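Side-chain contacts in protein ACDH-11, isoform b (Caenorhabditis elegans, PDB 4Y9J), which belongs to the acyl-CoA dehydrogenase family and binds flavin-adenine dinucleotide together with the undecanethioate ligand UCC: residues M394-T399 and S453-R458; I314-N319 and V401-A406. One frame throughout, in Å; residues are numbered along the deposited sequence. Where two conformers were deposited one is given.

Contact 1: residues M394-T399 and S453-R458. With UCC (S-{(3S,5R,9R)-1-[(2R,3S,4R,5R)-5-(6-amino-9H-purin-9-yl)-4-hydroxy-3-(phosphonooxy)tetrahydrofuran-2-yl]-3,5,9-trihydroxy-8,8-dimethyl-3,5-dioxido-10,14-dioxo-2,4,6-trioxa-11,15-diaza-3lambda~5~,5lambda~5~-diphosphaheptadecan-17-yl} undecanethioate), chain F.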
loop_
_atom_site.group_PDB
_atom_site.type_symbol
_atom_site.label_atom_id
_atom_site.label_comp_id
_atom_site.label_asym_id
_atom_site.label_seq_id
_atom_site.Cartn_x
_atom_site.Cartn_y
_atom_site.Cartn_z
ATOM N N MET B 394 3.238 1.812 -50.786
ATOM C CA MET B 394 3.912 0.997 -49.799
ATOM C C MET B 394 3.908 1.630 -48.399
ATOM O O MET B 394 3.885 0.905 -47.389
ATOM C CB MET B 394 5.340 0.659 -50.239
ATOM C CG MET B 394 5.414 -0.346 -51.372
ATOM S SD MET B 394 4.355 -1.763 -51.085
ATOM C CE MET B 394 2.860 -1.300 -51.977
ATOM N N LEU B 395 3.886 2.960 -48.307
ATOM C CA LEU B 395 3.745 3.607 -46.985
ATOM C C LEU B 395 2.402 3.290 -46.380
ATOM O O LEU B 395 2.318 2.956 -45.211
ATOM C CB LEU B 395 3.871 5.131 -47.077
ATOM C CG LEU B 395 3.719 5.974 -45.809
ATOM C CD1 LEU B 395 4.565 5.504 -44.616
ATOM C CD2 LEU B 395 3.979 7.429 -46.156
ATOM N N ARG B 396 1.351 3.336 -47.182
ATOM C CA ARG B 396 0.004 3.110 -46.641
ATOM C C ARG B 396 -0.205 1.664 -46.225
ATOM O O ARG B 396 -0.863 1.393 -45.187
ATOM C CB ARG B 396 -1.058 3.527 -47.672
ATOM C CG ARG B 396 -2.489 3.261 -47.186
ATOM C CD ARG B 396 -2.960 4.114 -46.019
ATOM N NE ARG B 396 -4.312 3.770 -45.583
ATOM C CZ ARG B 396 -4.613 2.923 -44.581
ATOM N NH1 ARG B 396 -3.663 2.344 -43.825
ATOM N NH2 ARG B 396 -5.898 2.680 -44.314
ATOM N N LEU B 397 0.405 0.762 -46.992
ATOM C CA LEU B 397 0.335 -0.682 -46.740
ATOM C C LEU B 397 1.210 -1.117 -45.546
ATOM O O LEU B 397 0.768 -1.904 -44.677
ATOM C CB LEU B 397 0.793 -1.456 -47.965
ATOM C CG LEU B 397 0.881 -2.957 -47.753
ATOM C CD1 LEU B 397 -0.518 -3.480 -47.436
ATOM C CD2 LEU B 397 1.503 -3.651 -48.952
ATOM N N ILE B 398 2.453 -0.647 -45.517
ATOM C CA ILE B 398 3.418 -1.082 -44.513
ATOM C C ILE B 398 3.070 -0.726 -43.061
ATOM O O ILE B 398 3.407 -1.451 -42.162
ATOM C CB ILE B 398 4.848 -0.659 -44.872
ATOM C CG1 ILE B 398 5.861 -1.566 -44.176
ATOM C CG2 ILE B 398 5.110 0.782 -44.499
ATOM C CD1 ILE B 398 7.275 -1.285 -44.600
ATOM N N THR B 399 2.377 0.377 -42.846
ATOM C CA THR B 399 2.155 0.883 -41.542
ATOM C C THR B 399 1.335 -0.117 -40.716
ATOM O O THR B 399 1.791 -0.548 -39.624
ATOM C CB THR B 399 1.516 2.281 -41.637
ATOM O OG1 THR B 399 2.515 3.166 -42.093
ATOM C CG2 THR B 399 1.142 2.741 -40.287
ATOM N N SER B 453 -5.341 -6.119 -39.424
ATOM C CA SER B 453 -5.394 -7.005 -40.601
ATOM C C SER B 453 -6.559 -6.609 -41.524
ATOM O O SER B 453 -6.431 -6.678 -42.738
ATOM C CB SER B 453 -5.479 -8.482 -40.188
ATOM O OG SER B 453 -4.325 -8.933 -39.484
ATOM N N LEU B 454 -7.663 -6.144 -40.939
ATOM C CA LEU B 454 -8.758 -5.622 -41.699
ATOM C C LEU B 454 -8.412 -4.285 -42.384
ATOM O O LEU B 454 -8.915 -4.033 -43.486
ATOM C CB LEU B 454 -9.965 -5.457 -40.820
ATOM C CG LEU B 454 -10.566 -6.778 -40.386
ATOM C CD1 LEU B 454 -11.725 -6.500 -39.479
ATOM C CD2 LEU B 454 -11.065 -7.575 -41.549
ATOM N N ASP B 455 -7.544 -3.484 -41.781
ATOM C CA ASP B 455 -7.067 -2.232 -42.382
ATOM C C ASP B 455 -6.211 -2.572 -43.563
ATOM O O ASP B 455 -6.265 -1.880 -44.598
ATOM C CB ASP B 455 -6.284 -1.362 -41.399
ATOM C CG ASP B 455 -5.859 -0.002 -42.010
ATOM O OD1 ASP B 455 -6.751 0.713 -42.535
ATOM O OD2 ASP B 455 -4.647 0.380 -41.987
ATOM N N VAL B 456 -5.421 -3.638 -43.457
ATOM C CA VAL B 456 -4.680 -4.058 -44.634
ATOM C C VAL B 456 -5.650 -4.309 -45.820
ATOM O O VAL B 456 -5.374 -3.962 -47.017
ATOM C CB VAL B 456 -3.816 -5.295 -44.326
ATOM C CG1 VAL B 456 -3.216 -5.828 -45.608
ATOM C CG2 VAL B 456 -2.703 -4.953 -43.362
ATOM N N LEU B 457 -6.774 -4.960 -45.502
ATOM C CA LEU B 457 -7.805 -5.195 -46.514
ATOM C C LEU B 457 -8.473 -3.879 -46.991
ATOM O O LEU B 457 -8.762 -3.714 -48.171
ATOM C CB LEU B 457 -8.851 -6.186 -46.010
ATOM C CG LEU B 457 -8.326 -7.599 -45.729
ATOM C CD1 LEU B 457 -9.549 -8.457 -45.467
ATOM C CD2 LEU B 457 -7.485 -8.198 -46.876
ATOM N N ARG B 458 -8.729 -2.932 -46.095
ATOM C CA ARG B 458 -9.196 -1.626 -46.548
ATOM C C ARG B 458 -8.178 -1.016 -47.540
ATOM O O ARG B 458 -8.577 -0.374 -48.557
ATOM C CB ARG B 458 -9.401 -0.723 -45.338
ATOM C CG ARG B 458 -9.684 0.756 -45.658
ATOM C CD ARG B 458 -9.437 1.602 -44.401
ATOM N NE ARG B 458 -10.531 1.462 -43.456
ATOM C CZ ARG B 458 -10.477 0.902 -42.241
ATOM N NH1 ARG B 458 -9.345 0.428 -41.703
ATOM N NH2 ARG B 458 -11.603 0.838 -41.538
HETATM O OA1 UCC F . -5.015 3.089 -28.299
HETATM C CA1 UCC F . -4.812 4.365 -28.288
HETATM C CA2 UCC F . -3.715 5.154 -27.565
HETATM C CA3 UCC F . -2.502 4.441 -27.054
HETATM C CA4 UCC F . -1.193 5.261 -27.309
HETATM C CA5 UCC F . -0.332 4.534 -28.351
HETATM C CA6 UCC F . 1.108 4.543 -27.972
HETATM C CA7 UCC F . 1.966 3.826 -29.001
HETATM C CA8 UCC F . 3.279 4.186 -28.429
HETATM C CA9 UCC F . 4.303 3.199 -28.264
HETATM C C10 UCC F . 4.647 2.920 -26.870
HETATM C C11 UCC F . 4.261 1.453 -26.752
HETATM S S UCC F . -5.767 5.506 -29.054
HETATM C CP1 UCC F . -7.157 4.648 -29.886
HETATM C CP2 UCC F . -6.761 3.682 -30.959
HETATM N NP1 UCC F . -7.910 3.245 -31.779
HETATM C CP3 UCC F . -7.642 2.628 -32.931
HETATM O OP1 UCC F . -6.514 2.293 -33.293
HETATM C CP4 UCC F . -8.811 2.396 -33.866
HETATM C CP5 UCC F . -8.841 0.918 -34.280
HETATM N NP2 UCC F . -9.872 0.877 -35.309
HETATM C CP6 UCC F . -9.671 1.178 -36.592
HETATM O OP2 UCC F . -8.568 1.414 -37.064
HETATM C CP8 UCC F . -10.907 1.082 -37.463
HETATM O OP3 UCC F . -10.557 0.381 -38.695
HETATM C CPB UCC F . -11.467 2.385 -37.984
HETATM C CP7 UCC F . -10.503 3.452 -38.524
HETATM C CP9 UCC F . -11.681 3.166 -36.615
HETATM C CPA UCC F . -12.972 2.340 -38.327
HETATM O O7 UCC F . -13.412 3.654 -38.753
HETATM P P2 UCC F . -14.751 3.807 -39.653
HETATM O O21 UCC F . -15.037 5.277 -39.915
HETATM O O22 UCC F . -15.772 2.819 -39.072
HETATM O O6 UCC F . -14.237 3.070 -41.010
HETATM P P1 UCC F . -14.062 3.678 -42.472
HETATM O O11 UCC F . -15.364 4.213 -43.051
HETATM O O12 UCC F . -13.333 2.582 -43.190
HETATM O "O5'" UCC F . -13.012 4.930 -42.137
HETATM C "C5'" UCC F . -13.405 6.298 -42.406
HETATM C "C4'" UCC F . -12.365 7.027 -43.278
HETATM C "C3'" UCC F . -12.197 6.345 -44.633
HETATM O "O3'" UCC F . -11.870 7.385 -45.520
HETATM P P3 UCC F . -12.813 7.802 -46.716
HETATM O O33 UCC F . -12.091 9.004 -47.283
HETATM O O32 UCC F . -14.084 8.275 -46.050
HETATM O O31 UCC F . -12.892 6.528 -47.595
HETATM C "C2'" UCC F . -10.996 5.419 -44.492
HETATM O "O2'" UCC F . -10.210 5.256 -45.671
HETATM O "O4'" UCC F . -11.072 6.978 -42.640
HETATM C "C1'" UCC F . -10.190 6.261 -43.495
HETATM N N9 UCC F . -9.193 5.529 -42.701
HETATM C C4 UCC F . -7.888 5.664 -42.913
HETATM N N3 UCC F . -7.114 6.430 -43.717
HETATM C C8 UCC F . -9.440 4.605 -41.743
HETATM N N7 UCC F . -8.264 4.149 -41.273
HETATM C C5 UCC F . -7.264 4.766 -41.943
HETATM C C6 UCC F . -5.778 4.779 -41.896
HETATM N N6 UCC F . -5.138 3.969 -41.015
HETATM N N1 UCC F . -5.111 5.560 -42.806
HETATM C C2 UCC F . -5.772 6.350 -43.677
#
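D455 OD1 is gripped by two arginines: R396 NH2, reaching across from the facing helix, meets it on the syn side at 2.8 Å, and R458 NH1, one turn further along D455's own helix, meets it on the anti side at 2.7 Å. The other carboxylate oxygen, OD2, takes R396 NH1 at 2.9 Å. R396 thus holds D455 end-on, one nitrogen to each oxygen, through two nearly straight bonds (N-H...O 167° in both) and with the two flat groups only 25° from coplanar, which fixes the carboxylate's rotation. A bend at chi2 (68°) and a straight run about the CG-CD bond carry the guanidinium there. The network ties helix 389-419 to helix 449-461, a near-antiparallel pair in the C-terminal helical domain of the acyl-CoA dehydrogenase fold, and lines the UCC pocket. The adenine N1 of UCC lies over the centre of one guanidinium face of R396, 3.2 Å from CZ. R458, kept in place by D455, turns at chi3 and grips the diphosphate oxygen O12 with NE and NH2, each at 3.0 Å, while NH1 and NH2 reach the hydroxyl OP3. The shared carboxylate probably offsets part of the charge of both arginines. Away from the ligand, L397 CD1 rests on V456 CG1 at 4.0 Å; L397 also touches I466 of helix 466-478.

Contact 2: residues I314-N319 and V401-A406. With UCC (S-{(3S,5R,9R)-1-[(2R,3S,4R,5R)-5-(6-amino-9H-purin-9-yl)-4-hydroxy-3-(phosphonooxy)tetrahydrofuran-2-yl]-3,5,9-trihydroxy-8,8-dimethyl-3,5-dioxido-10,14-dioxo-2,4,6-trioxa-11,15-diaza-3lambda~5~,5lambda~5~-diphosphaheptadecan-17-yl} undecanethioate), chain F.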
loop_
_atom_site.group_PDB
_atom_site.type_symbol
_atom_site.label_atom_id
_atom_site.label_comp_id
_atom_site.label_asym_id
_atom_site.label_seq_id
_atom_site.Cartn_x
_atom_site.Cartn_y
_atom_site.Cartn_z
ATOM N N ILE B 314 0.927 7.411 -37.399
ATOM C CA ILE B 314 2.207 7.709 -36.737
ATOM C C ILE B 314 2.333 6.947 -35.490
ATOM O O ILE B 314 3.426 6.454 -35.209
ATOM C CB ILE B 314 2.382 9.257 -36.447
ATOM C CG1 ILE B 314 2.625 10.004 -37.728
ATOM C CG2 ILE B 314 3.530 9.546 -35.460
ATOM C CD1 ILE B 314 3.979 9.756 -38.371
ATOM N N THR B 315 1.231 6.811 -34.716
ATOM C CA THR B 315 1.317 6.134 -33.492
ATOM C C THR B 315 1.561 4.634 -33.732
ATOM O O THR B 315 2.253 3.994 -32.931
ATOM C CB THR B 315 0.076 6.284 -32.524
ATOM O OG1 THR B 315 -1.122 5.796 -33.158
ATOM C CG2 THR B 315 -0.124 7.753 -32.059
ATOM N N ARG B 316 0.997 4.105 -34.793
ATOM C CA ARG B 316 1.210 2.684 -35.172
ATOM C C ARG B 316 2.705 2.408 -35.506
ATOM O O ARG B 316 3.264 1.426 -35.070
ATOM C CB ARG B 316 0.226 2.289 -36.312
ATOM C CG ARG B 316 -1.186 2.218 -35.714
ATOM C CD ARG B 316 -2.345 1.919 -36.671
ATOM N NE ARG B 316 -3.604 1.959 -35.965
ATOM C CZ ARG B 316 -4.769 1.991 -36.566
ATOM N NH1 ARG B 316 -4.826 2.076 -37.849
ATOM N NH2 ARG B 316 -5.892 2.011 -35.909
ATOM N N ILE B 317 3.413 3.340 -36.148
ATOM C CA ILE B 317 4.893 3.194 -36.330
ATOM C C ILE B 317 5.676 3.236 -34.950
ATOM O O ILE B 317 6.617 2.460 -34.693
ATOM C CB ILE B 317 5.438 4.260 -37.252
ATOM C CG1 ILE B 317 4.832 4.062 -38.676
ATOM C CG2 ILE B 317 6.965 4.277 -37.268
ATOM C CD1 ILE B 317 5.416 4.940 -39.724
ATOM N N HIS B 318 5.338 4.209 -34.125
ATOM C CA HIS B 318 5.883 4.278 -32.763
ATOM C C HIS B 318 5.588 2.977 -32.015
ATOM O O HIS B 318 6.406 2.509 -31.230
ATOM C CB HIS B 318 5.270 5.425 -31.972
ATOM C CG HIS B 318 5.920 6.757 -32.159
ATOM N ND1 HIS B 318 5.796 7.527 -33.298
ATOM C CD2 HIS B 318 6.648 7.498 -31.305
ATOM C CE1 HIS B 318 6.424 8.671 -33.136
ATOM N NE2 HIS B 318 6.959 8.664 -31.942
ATOM N N ASN B 319 4.400 2.426 -32.198
ATOM C CA ASN B 319 4.057 1.195 -31.466
ATOM C C ASN B 319 4.960 0.051 -31.953
ATOM O O ASN B 319 5.394 -0.758 -31.163
ATOM C CB ASN B 319 2.590 0.843 -31.656
ATOM C CG ASN B 319 2.152 -0.282 -30.779
ATOM O OD1 ASN B 319 1.876 -0.108 -29.593
ATOM N ND2 ASN B 319 2.110 -1.477 -31.356
ATOM N N VAL B 401 0.749 -3.346 -41.477
ATOM C CA VAL B 401 1.419 -4.648 -41.575
ATOM C C VAL B 401 2.539 -4.689 -40.524
ATOM O O VAL B 401 2.626 -5.617 -39.725
ATOM C CB VAL B 401 1.958 -4.909 -42.987
ATOM C CG1 VAL B 401 2.799 -6.170 -43.008
ATOM C CG2 VAL B 401 0.826 -4.992 -43.991
ATOM N N LEU B 402 3.365 -3.650 -40.504
ATOM C CA LEU B 402 4.426 -3.532 -39.490
ATOM C C LEU B 402 3.954 -3.570 -38.040
ATOM O O LEU B 402 4.431 -4.375 -37.217
ATOM C CB LEU B 402 5.218 -2.277 -39.727
ATOM C CG LEU B 402 6.241 -1.878 -38.696
ATOM C CD1 LEU B 402 7.371 -2.872 -38.607
ATOM C CD2 LEU B 402 6.808 -0.498 -38.998
ATOM N N LYS B 403 2.990 -2.709 -37.745
ATOM C CA LYS B 403 2.434 -2.666 -36.425
ATOM C C LYS B 403 1.901 -4.036 -36.014
ATOM O O LYS B 403 2.216 -4.539 -34.907
ATOM C CB LYS B 403 1.340 -1.580 -36.337
ATOM C CG LYS B 403 0.855 -1.142 -34.945
ATOM C CD LYS B 403 0.220 -2.209 -34.082
ATOM C CE LYS B 403 -0.709 -1.616 -33.042
ATOM N NZ LYS B 403 -1.268 -2.585 -32.093
ATOM N N LEU B 404 1.043 -4.620 -36.817
ATOM C CA LEU B 404 0.385 -5.839 -36.380
ATOM C C LEU B 404 1.374 -6.986 -36.309
ATOM O O LEU B 404 1.272 -7.866 -35.437
ATOM C CB LEU B 404 -0.814 -6.183 -37.243
ATOM C CG LEU B 404 -0.608 -6.613 -38.682
ATOM C CD1 LEU B 404 -0.424 -8.132 -38.781
ATOM C CD2 LEU B 404 -1.772 -6.166 -39.571
ATOM N N TYR B 405 2.350 -7.011 -37.184
ATOM C CA TYR B 405 3.273 -8.142 -37.208
ATOM C C TYR B 405 4.277 -8.089 -36.028
ATOM O O TYR B 405 4.415 -9.096 -35.270
ATOM C CB TYR B 405 3.984 -8.273 -38.569
ATOM C CG TYR B 405 4.690 -9.649 -38.703
ATOM C CD1 TYR B 405 3.947 -10.796 -38.877
ATOM C CD2 TYR B 405 6.056 -9.768 -38.607
ATOM C CE1 TYR B 405 4.552 -12.029 -39.001
ATOM C CE2 TYR B 405 6.683 -10.972 -38.722
ATOM C CZ TYR B 405 5.922 -12.112 -38.943
ATOM O OH TYR B 405 6.494 -13.355 -39.024
ATOM N N ALA B 406 4.969 -6.953 -35.851
ATOM C CA ALA B 406 5.879 -6.808 -34.724
ATOM C C ALA B 406 5.114 -6.961 -33.401
ATOM O O ALA B 406 5.624 -7.516 -32.416
ATOM C CB ALA B 406 6.609 -5.449 -34.748
HETATM O OA1 UCC F . -5.015 3.089 -28.299
HETATM C CA1 UCC F . -4.812 4.365 -28.288
HETATM C CA2 UCC F . -3.715 5.154 -27.565
HETATM C CA3 UCC F . -2.502 4.441 -27.054
HETATM C CA4 UCC F . -1.193 5.261 -27.309
HETATM C CA5 UCC F . -0.332 4.534 -28.351
HETATM C CA6 UCC F . 1.108 4.543 -27.972
HETATM C CA7 UCC F . 1.966 3.826 -29.001
HETATM C CA8 UCC F . 3.279 4.186 -28.429
HETATM C CA9 UCC F . 4.303 3.199 -28.264
HETATM C C10 UCC F . 4.647 2.920 -26.870
HETATM C C11 UCC F . 4.261 1.453 -26.752
HETATM S S UCC F . -5.767 5.506 -29.054
HETATM C CP1 UCC F . -7.157 4.648 -29.886
HETATM C CP2 UCC F . -6.761 3.682 -30.959
HETATM N NP1 UCC F . -7.910 3.245 -31.779
HETATM C CP3 UCC F . -7.642 2.628 -32.931
HETATM O OP1 UCC F . -6.514 2.293 -33.293
HETATM C CP4 UCC F . -8.811 2.396 -33.866
HETATM C CP5 UCC F . -8.841 0.918 -34.280
HETATM N NP2 UCC F . -9.872 0.877 -35.309
HETATM C CP6 UCC F . -9.671 1.178 -36.592
HETATM O OP2 UCC F . -8.568 1.414 -37.064
HETATM C CP8 UCC F . -10.907 1.082 -37.463
HETATM O OP3 UCC F . -10.557 0.381 -38.695
HETATM C CPB UCC F . -11.467 2.385 -37.984
HETATM C CP7 UCC F . -10.503 3.452 -38.524
HETATM C CP9 UCC F . -11.681 3.166 -36.615
HETATM C CPA UCC F . -12.972 2.340 -38.327
HETATM O O7 UCC F . -13.412 3.654 -38.753
HETATM P P2 UCC F . -14.751 3.807 -39.653
HETATM O O21 UCC F . -15.037 5.277 -39.915
HETATM O O22 UCC F . -15.772 2.819 -39.072
HETATM O O6 UCC F . -14.237 3.070 -41.010
HETATM P P1 UCC F . -14.062 3.678 -42.472
HETATM O O11 UCC F . -15.364 4.213 -43.051
HETATM O O12 UCC F . -13.333 2.582 -43.190
HETATM O "O5'" UCC F . -13.012 4.930 -42.137
HETATM C "C5'" UCC F . -13.405 6.298 -42.406
HETATM C "C4'" UCC F . -12.365 7.027 -43.278
HETATM C "C3'" UCC F . -12.197 6.345 -44.633
HETATM O "O3'" UCC F . -11.870 7.385 -45.520
HETATM P P3 UCC F . -12.813 7.802 -46.716
HETATM O O33 UCC F . -12.091 9.004 -47.283
HETATM O O32 UCC F . -14.084 8.275 -46.050
HETATM O O31 UCC F . -12.892 6.528 -47.595
HETATM C "C2'" UCC F . -10.996 5.419 -44.492
HETATM O "O2'" UCC F . -10.210 5.256 -45.671
HETATM O "O4'" UCC F . -11.072 6.978 -42.640
HETATM C "C1'" UCC F . -10.190 6.261 -43.495
HETATM N N9 UCC F . -9.193 5.529 -42.701
HETATM C C4 UCC F . -7.888 5.664 -42.913
HETATM N N3 UCC F . -7.114 6.430 -43.717
HETATM C C8 UCC F . -9.440 4.605 -41.743
HETATM N N7 UCC F . -8.264 4.149 -41.273
HETATM C C5 UCC F . -7.264 4.766 -41.943
HETATM C C6 UCC F . -5.778 4.779 -41.896
HETATM N N6 UCC F . -5.138 3.969 -41.015
HETATM N N1 UCC F . -5.111 5.560 -42.806
HETATM C C2 UCC F . -5.772 6.350 -43.677
HETATM O O HOH W 1 3.704 -3.093 -33.066
#
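With CG trans to its backbone nitrogen (chi1 -166°) and a bend at chi2 (-61°), K403 carries its methylenes across helix 304-338, first by R316 and then by N319. K403 CG comes within 3.7 Å of R316 CB and 3.5 Å of R316 O, and K403 CE passes 3.3 Å from N319 ND2. Beyond that point the buried ammonium is satisfied by the carbonyls of T442, W445 and G447. N319 ND2 shares the T442 carbonyl and also makes a weak bond to a water, which in turn donates to K403 O at 2.8 Å, giving a weak water-mediated link between the helices. R316 diverges from K403 toward the ligand: in the conformer described, its chain runs extended from CG to NE, and NH2 binds two amide oxygens of UCC, OP1 at 2.7 Å and OP2 at 3.0 Å. The acyl tail of the ligand then passes N319, so this helix forms part of the wall of the UCC pocket. L452 of helix 449-461 packs on both R316 and K403; L402 faces helix 352-383, Y405 meets helices 352-383 and 524-545, and I314 and H318 lean on helix 143-158.

How the contacts relate
The two contacts have centres 11 Å apart and share helix 389-419, which meets helix 449-461 in contact 1 and, about two turns further on, helix 304-338 in contact 2. In sequence the two contacts interleave, 314-319, 394-399, 401-406 and 453-458, all in the C-terminal helical domain. They also touch directly: V456 CG2 packs on V401 CG2 at 3.6 Å, and T399 CG2 approaches R316 CB at 4.1 Å. Together they line one pocket lengthwise, contact 1 at the adenine and diphosphate of UCC and contact 2 at its amide arm and acyl tail, so three neighbouring helices meet successive parts of the ligand.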